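Side-chain contacts in peroxisomal membrane protein LPX1 (Saccharomyces cerevisiae, PDB 2Y6U), which hydrolyses ester bonds of lipids in the peroxisome, with acyl esterase, lipase and phospholipase A activity: residues P356-T359 with L360-A364; V365-D368 with R369-S373. One frame throughout, in Å; residues are numbered along the deposited sequence.

Overall arrangement
Contacts 1 and 2 follow one another along a single element, the C-terminal helix 360-378, and illustrate how a helix is started and then continued. Both are surface contacts, far from the centre of their own chain, and both touch the second subunit. Contact 1, where the loop 356-359 runs into the first turn, is chiefly polar: a capping box, an arginine and a water take up backbone groups at the helix start. Contact 2, within the helix, relies on the regular backbone bonds, with two phenylalanines packed on the second subunit and with Asp368, Arg369 and Asp372 exposed.

Contact 1: P356-T359 with L360-A364; sequences PQLT and LEERA
The guanidinium group of Arg363 meets the carbonyl oxygen of Leu358 at its edge, close to its own plane, while Pro356 CG and Thr359 O approach obliquely. On the carbonyl side the fit is less regular: Arg363 NE lies 3.3 Å from Leu358 O but above the carbonyl plane, and the N-H...O angle is 140°. The arginine chain, extended from CG to NE, passes beside Leu358, its CG 3.8 Å from Leu358 CB. A water then joins the group to the loop, accepting from Arg363 NH2 and Leu358 N; its very short approach to Pro356 O, in a poorly ordered residue, is less certain. With an alanine here, Leu358 O would probably lose its bond from NE, and Asp29 of the second subunit this salt-bridge mate.

Thr359 and Glu362 form a capping box. Thr359 OG1, set between its backbone N and carbonyl carbon (chi1 67°), accepts from Glu362 N at 3.1 Å. In return Glu362 OE1 uses its anti lone pair to take the N-H of Thr359, with 2.9 Å from OE1 to Thr359 N, and a weak bond from Thr359 OG1 reaches the same oxygen. Arg363 N donates to Thr359 O, an i to i+4 bond of the first turn. The whole arrangement lies where the loop following helix 330-347 enters helix 360-378, and Arg363 extends from this first turn to Asp29 and Gly106 of the second subunit.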
ATOM      1  N   PRO A 356     -24.691  -1.994  13.510  1.00115.57           N
ATOM      2  CA  PRO A 356     -25.670  -0.923  13.585  1.00117.42           C
ATOM      3  C   PRO A 356     -26.808  -1.095  12.599  1.00119.29           C
ATOM      4  O   PRO A 356     -26.603  -1.320  11.404  1.00119.57           O
ATOM      5  CB  PRO A 356     -24.855   0.335  13.275  1.00117.97           C
ATOM      6  CG  PRO A 356     -23.720  -0.135  12.510  1.00116.84           C
ATOM      7  CD  PRO A 356     -23.402  -1.506  13.003  1.00115.34           C
ATOM      8  N   GLN A 357     -27.999  -0.998  13.163  1.00 66.27           N
ATOM      9  CA  GLN A 357     -29.255  -1.072  12.483  1.00 65.96           C
ATOM     10  C   GLN A 357     -29.778   0.382  12.327  1.00 61.03           C
ATOM     11  O   GLN A 357     -30.770   0.774  12.963  1.00 60.83           O
ATOM     12  CB  GLN A 357     -30.196  -1.955  13.343  1.00 71.74           C
ATOM     13  CG  GLN A 357     -30.462  -1.496  14.892  1.00 76.37           C
ATOM     14  CD  GLN A 357     -29.207  -1.458  15.870  1.00 81.95           C
ATOM     15  OE1 GLN A 357     -28.992  -2.394  16.648  1.00 91.30           O
ATOM     16  NE2 GLN A 357     -28.437  -0.362  15.850  1.00 77.07           N
ATOM     17  N   LEU A 358     -29.087   1.204  11.527  1.00 56.31           N
ATOM     18  CA  LEU A 358     -29.515   2.606  11.351  1.00 52.95           C
ATOM     19  C   LEU A 358     -30.031   2.881   9.959  1.00 51.56           C
ATOM     20  O   LEU A 358     -29.332   2.597   8.946  1.00 54.03           O
ATOM     21  CB  LEU A 358     -28.372   3.568  11.606  1.00 50.03           C
ATOM     22  CG  LEU A 358     -27.651   3.374  12.931  1.00 53.19           C
ATOM     23  CD1 LEU A 358     -26.312   4.067  12.847  1.00 50.86           C
ATOM     24  CD2 LEU A 358     -28.539   3.893  14.108  1.00 52.44           C
ATOM     25  N   THR A 359     -31.155   3.576   9.899  1.00 48.81           N
ATOM     26  CA  THR A 359     -31.668   4.089   8.640  1.00 47.40           C
ATOM     27  C   THR A 359     -30.823   5.237   8.095  1.00 45.11           C
ATOM     28  O   THR A 359     -30.006   5.821   8.788  1.00 43.04           O
ATOM     29  CB  THR A 359     -33.094   4.589   8.814  1.00 49.98           C
ATOM     30  OG1 THR A 359     -33.050   5.736   9.674  1.00 44.49           O
ATOM     31  CG2 THR A 359     -34.020   3.439   9.425  1.00 51.77           C
ATOM     32  N   LEU A 360     -31.009   5.541   6.823  1.00 45.75           N
ATOM     33  CA  LEU A 360     -30.332   6.643   6.170  1.00 45.12           C
ATOM     34  C   LEU A 360     -30.593   7.961   6.967  1.00 43.54           C
ATOM     35  O   LEU A 360     -29.753   8.820   7.074  1.00 41.90           O
ATOM     36  CB  LEU A 360     -30.865   6.761   4.735  1.00 47.53           C
ATOM     37  CG  LEU A 360     -30.099   7.044   3.451  1.00 54.09           C
ATOM     38  CD1 LEU A 360     -28.569   6.646   3.497  1.00 50.80           C
ATOM     39  CD2 LEU A 360     -30.791   6.350   2.199  1.00 58.23           C
ATOM     40  N   GLU A 361     -31.803   8.137   7.460  1.00 44.84           N
ATOM     41  CA  GLU A 361     -32.160   9.365   8.147  1.00 44.46           C
ATOM     42  C   GLU A 361     -31.446   9.436   9.513  1.00 41.44           C
ATOM     43  O   GLU A 361     -30.969  10.469   9.911  1.00 40.94           O
ATOM     44  CB  GLU A 361     -33.697   9.450   8.258  1.00 49.09           C
ATOM     45  CG  GLU A 361     -34.335   9.545   6.831  1.00 54.95           C
ATOM     46  CD  GLU A 361     -34.532   8.140   6.107  1.00 59.93           C
ATOM     47  OE1 GLU A 361     -34.332   7.040   6.727  1.00 53.96           O
ATOM     48  OE2 GLU A 361     -34.895   8.154   4.893  1.00 65.26           O
ATOM     49  N   GLU A 362     -31.369   8.321  10.207  1.00 41.30           N
ATOM     50  CA  GLU A 362     -30.657   8.250  11.462  1.00 40.39           C
ATOM     51  C   GLU A 362     -29.173   8.529  11.218  1.00 36.86           C
ATOM     52  O   GLU A 362     -28.545   9.290  11.946  1.00 36.34           O
ATOM     53  CB  GLU A 362     -30.823   6.885  12.070  1.00 42.02           C
ATOM     54  CG  GLU A 362     -32.224   6.739  12.756  1.00 45.33           C
ATOM     55  CD  GLU A 362     -32.492   5.355  13.175  1.00 48.48           C
ATOM     56  OE1 GLU A 362     -32.057   4.427  12.498  1.00 48.01           O
ATOM     57  OE2 GLU A 362     -33.156   5.155  14.187  1.00 54.39           O
ATOM     58  N   ARG A 363     -28.663   7.957  10.149  1.00 34.90           N
ATOM     59  CA  ARG A 363     -27.271   8.224   9.749  1.00 33.95           C
ATOM     60  C   ARG A 363     -27.025   9.701   9.478  1.00 33.01           C
ATOM     61  O   ARG A 363     -25.976  10.210   9.847  1.00 34.68           O
ATOM     62  CB  ARG A 363     -26.861   7.314   8.618  1.00 32.99           C
ATOM     63  CG  ARG A 363     -26.790   5.881   9.069  1.00 32.92           C
ATOM     64  CD  ARG A 363     -26.715   4.916   7.874  1.00 32.29           C
ATOM     65  NE  ARG A 363     -26.277   3.570   8.226  1.00 36.10           N
ATOM     66  CZ  ARG A 363     -25.027   3.196   8.490  1.00 36.53           C
ATOM     67  NH1 ARG A 363     -24.038   4.036   8.336  1.00 37.60           N
ATOM     68  NH2 ARG A 363     -24.773   1.958   8.844  1.00 38.03           N
ATOM     69  N   ALA A 364     -27.993  10.389   8.901  1.00 34.92           N
ATOM     70  CA  ALA A 364     -27.908  11.805   8.611  1.00 34.73           C
ATOM     71  C   ALA A 364     -27.782  12.668   9.881  1.00 36.00           C
ATOM     72  O   ALA A 364     -26.929  13.563   9.947  1.00 36.06           O
ATOM     73  CB  ALA A 364     -29.085  12.263   7.744  1.00 35.41           C
TER
HETATM   74  O   HOH W   1     -27.082   0.492   9.758  0.50 97.86           O

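Contact 2: V365-D368 with R369-S373; sequences VMFD and RAFDS
Two donors converge on the carbonyl oxygen of Asp368: the backbone N of Asp372, at 3.0 Å from Asp368 O, and a water, whose oxygen lies 2.9 Å from Asp368 O. The N-H points fairly straight at the oxygen (164°) but is tilted from the carbonyl plane. A second link from this water to Asp372 OD1 is doubtful, being too short and resting on one of two conformers.

Equivalent bonds run from Arg369 N to Val365 O and from Ala370 N to Met366 O, and the shortest of the set spans 2.8 Å from Phe371 N to Phe367 O. The Val365 and Arg369 side chains run alongside each other. The arginine bends at chi3 (-68°), which brings its guanidinium group back along the helix; one face rests on the valine methyl, with 3.4 Å between Arg369 NH2 and Val365 CG1.

The Phe367 side chain slants across that of Phe371, and the ring atom Phe367 CE2 comes within 4.0 Å of Phe371 CB. In the second subunit, Phe367 packs on Leu108 and Phe371 on Tyr197, with Ala370 set on Thr110. The i to i+4 bonds are those of an alpha-helix. Phe367, Ala370 and Phe371 packing on the partner, with Asp368, Arg369 and Asp372 exposed, is consistent with an amphipathic one, here the extended C-terminal helix that takes part in the dimer contacts of this alpha/beta hydrolase.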
ATOM      1  N   VAL A 365     -28.636  12.398  10.866  1.00 37.64           N
ATOM      2  CA  VAL A 365     -28.621  13.083  12.187  1.00 37.08           C
ATOM      3  C   VAL A 365     -27.280  12.808  12.893  1.00 34.88           C
ATOM      4  O   VAL A 365     -26.662  13.707  13.426  1.00 34.71           O
ATOM      5  CB  VAL A 365     -29.788  12.573  13.065  1.00 38.61           C
ATOM      6  CG1 VAL A 365     -29.672  13.097  14.507  1.00 39.04           C
ATOM      7  CG2 VAL A 365     -31.168  12.959  12.393  1.00 38.30           C
ATOM      8  N   MET A 366     -26.834  11.570  12.859  1.00 34.84           N
ATOM      9  CA  MET A 366     -25.593  11.181  13.533  0.50 34.87           C
ATOM     10  C   MET A 366     -24.362  11.846  12.885  1.00 33.12           C
ATOM     11  O   MET A 366     -23.495  12.354  13.562  1.00 32.76           O
ATOM     12  CB  MET A 366     -25.443   9.660  13.521  0.50 35.40           C
ATOM     13  CG  MET A 366     -26.482   8.973  14.344  0.50 36.87           C
ATOM     14  SD  MET A 366     -26.780   7.296  13.802  0.50 39.98           S
ATOM     15  CE  MET A 366     -25.446   6.486  14.628  0.50 39.14           C
ATOM     16  N   PHE A 367     -24.341  11.891  11.576  1.00 32.65           N
ATOM     17  CA  PHE A 367     -23.272  12.536  10.870  1.00 33.02           C
ATOM     18  C   PHE A 367     -23.248  14.015  11.157  1.00 34.53           C
ATOM     19  O   PHE A 367     -22.178  14.591  11.364  1.00 32.88           O
ATOM     20  CB  PHE A 367     -23.354  12.366   9.348  1.00 33.55           C
ATOM     21  CG  PHE A 367     -22.328  13.097   8.664  1.00 31.75           C
ATOM     22  CD1 PHE A 367     -21.015  12.576   8.586  1.00 31.14           C
ATOM     23  CD2 PHE A 367     -22.576  14.358   8.154  1.00 33.94           C
ATOM     24  CE1 PHE A 367     -20.049  13.284   7.959  1.00 32.68           C
ATOM     25  CE2 PHE A 367     -21.598  15.065   7.541  1.00 35.15           C
ATOM     26  CZ  PHE A 367     -20.301  14.540   7.460  1.00 35.01           C
ATOM     27  N   ASP A 368     -24.403  14.648  11.062  1.00 34.88           N
ATOM     28  CA  ASP A 368     -24.448  16.075  11.266  1.00 38.06           C
ATOM     29  C   ASP A 368     -23.921  16.428  12.665  1.00 37.64           C
ATOM     30  O   ASP A 368     -23.194  17.405  12.868  1.00 39.91           O
ATOM     31  CB  ASP A 368     -25.832  16.593  11.062  1.00 40.03           C
ATOM     32  CG  ASP A 368     -26.215  16.705   9.596  1.00 47.18           C
ATOM     33  OD1 ASP A 368     -25.334  16.589   8.674  1.00 46.89           O
ATOM     34  OD2 ASP A 368     -27.447  16.970   9.362  1.00 51.33           O
ATOM     35  N   ARG A 369     -24.265  15.632  13.648  1.00 37.53           N
ATOM     36  CA  ARG A 369     -23.728  15.792  14.963  1.00 40.00           C
ATOM     37  C   ARG A 369     -22.187  15.596  15.040  1.00 38.33           C
ATOM     38  O   ARG A 369     -21.451  16.362  15.693  1.00 38.43           O
ATOM     39  CB  ARG A 369     -24.498  14.830  15.837  1.00 42.83           C
ATOM     40  CG  ARG A 369     -24.277  14.830  17.234  1.00 49.86           C
ATOM     41  CD  ARG A 369     -25.235  13.696  17.844  1.00 56.63           C
ATOM     42  NE  ARG A 369     -26.635  14.044  17.730  1.00 61.04           N
ATOM     43  CZ  ARG A 369     -27.693  13.209  17.805  1.00 62.42           C
ATOM     44  NH1 ARG A 369     -27.541  11.890  17.921  1.00 60.86           N
ATOM     45  NH2 ARG A 369     -28.934  13.715  17.718  1.00 59.69           N
ATOM     46  N   ALA A 370     -21.713  14.574  14.371  1.00 35.36           N
ATOM     47  CA  ALA A 370     -20.270  14.298  14.306  1.00 35.76           C
ATOM     48  C   ALA A 370     -19.535  15.423  13.651  1.00 33.91           C
ATOM     49  O   ALA A 370     -18.467  15.836  14.111  1.00 35.88           O
ATOM     50  CB  ALA A 370     -19.998  12.957  13.573  1.00 35.28           C
ATOM     51  N   PHE A 371     -20.076  15.921  12.563  1.00 32.94           N
ATOM     52  CA  PHE A 371     -19.472  17.020  11.845  1.00 33.98           C
ATOM     53  C   PHE A 371     -19.436  18.271  12.710  1.00 35.59           C
ATOM     54  O   PHE A 371     -18.404  18.921  12.766  1.00 36.81           O
ATOM     55  CB  PHE A 371     -20.187  17.353  10.563  1.00 34.32           C
ATOM     56  CG  PHE A 371     -19.583  18.503   9.835  1.00 35.90           C
ATOM     57  CD1 PHE A 371     -18.474  18.314   9.031  1.00 35.31           C
ATOM     58  CD2 PHE A 371     -20.120  19.785   9.940  1.00 34.09           C
ATOM     59  CE1 PHE A 371     -17.944  19.349   8.350  1.00 37.77           C
ATOM     60  CE2 PHE A 371     -19.560  20.856   9.255  1.00 37.50           C
ATOM     61  CZ  PHE A 371     -18.459  20.647   8.484  1.00 38.49           C
ATOM     62  N   ASP A 372     -20.517  18.614  13.376  1.00 36.98           N
ATOM     63  CA  ASP A 372     -20.515  19.808  14.237  0.70 39.96           C
ATOM     64  C   ASP A 372     -19.426  19.715  15.312  1.00 40.77           C
ATOM     65  O   ASP A 372     -18.731  20.699  15.589  1.00 43.63           O
ATOM     66  CB  ASP A 372     -21.878  20.010  14.915  0.70 43.91           C
ATOM     67  CG  ASP A 372     -22.967  20.522  13.945  0.70 49.33           C
ATOM     68  OD1 ASP A 372     -22.620  21.077  12.851  0.70 51.95           O
ATOM     69  OD2 ASP A 372     -24.179  20.380  14.309  0.70 53.36           O
ATOM     70  N   SER A 373     -19.293  18.555  15.938  1.00 39.91           N
ATOM     71  CA  SER A 373     -18.289  18.312  16.964  0.50 42.50           C
ATOM     72  C   SER A 373     -16.872  18.490  16.397  1.00 41.68           C
ATOM     73  O   SER A 373     -15.994  19.148  16.961  1.00 42.02           O
ATOM     74  CB  SER A 373     -18.462  16.863  17.466  0.50 42.92           C
ATOM     75  OG  SER A 373     -17.576  16.563  18.523  0.50 46.94           O
TER
HETATM   76  O   HOH W   2     -23.591  19.699  11.122  1.00 50.27           O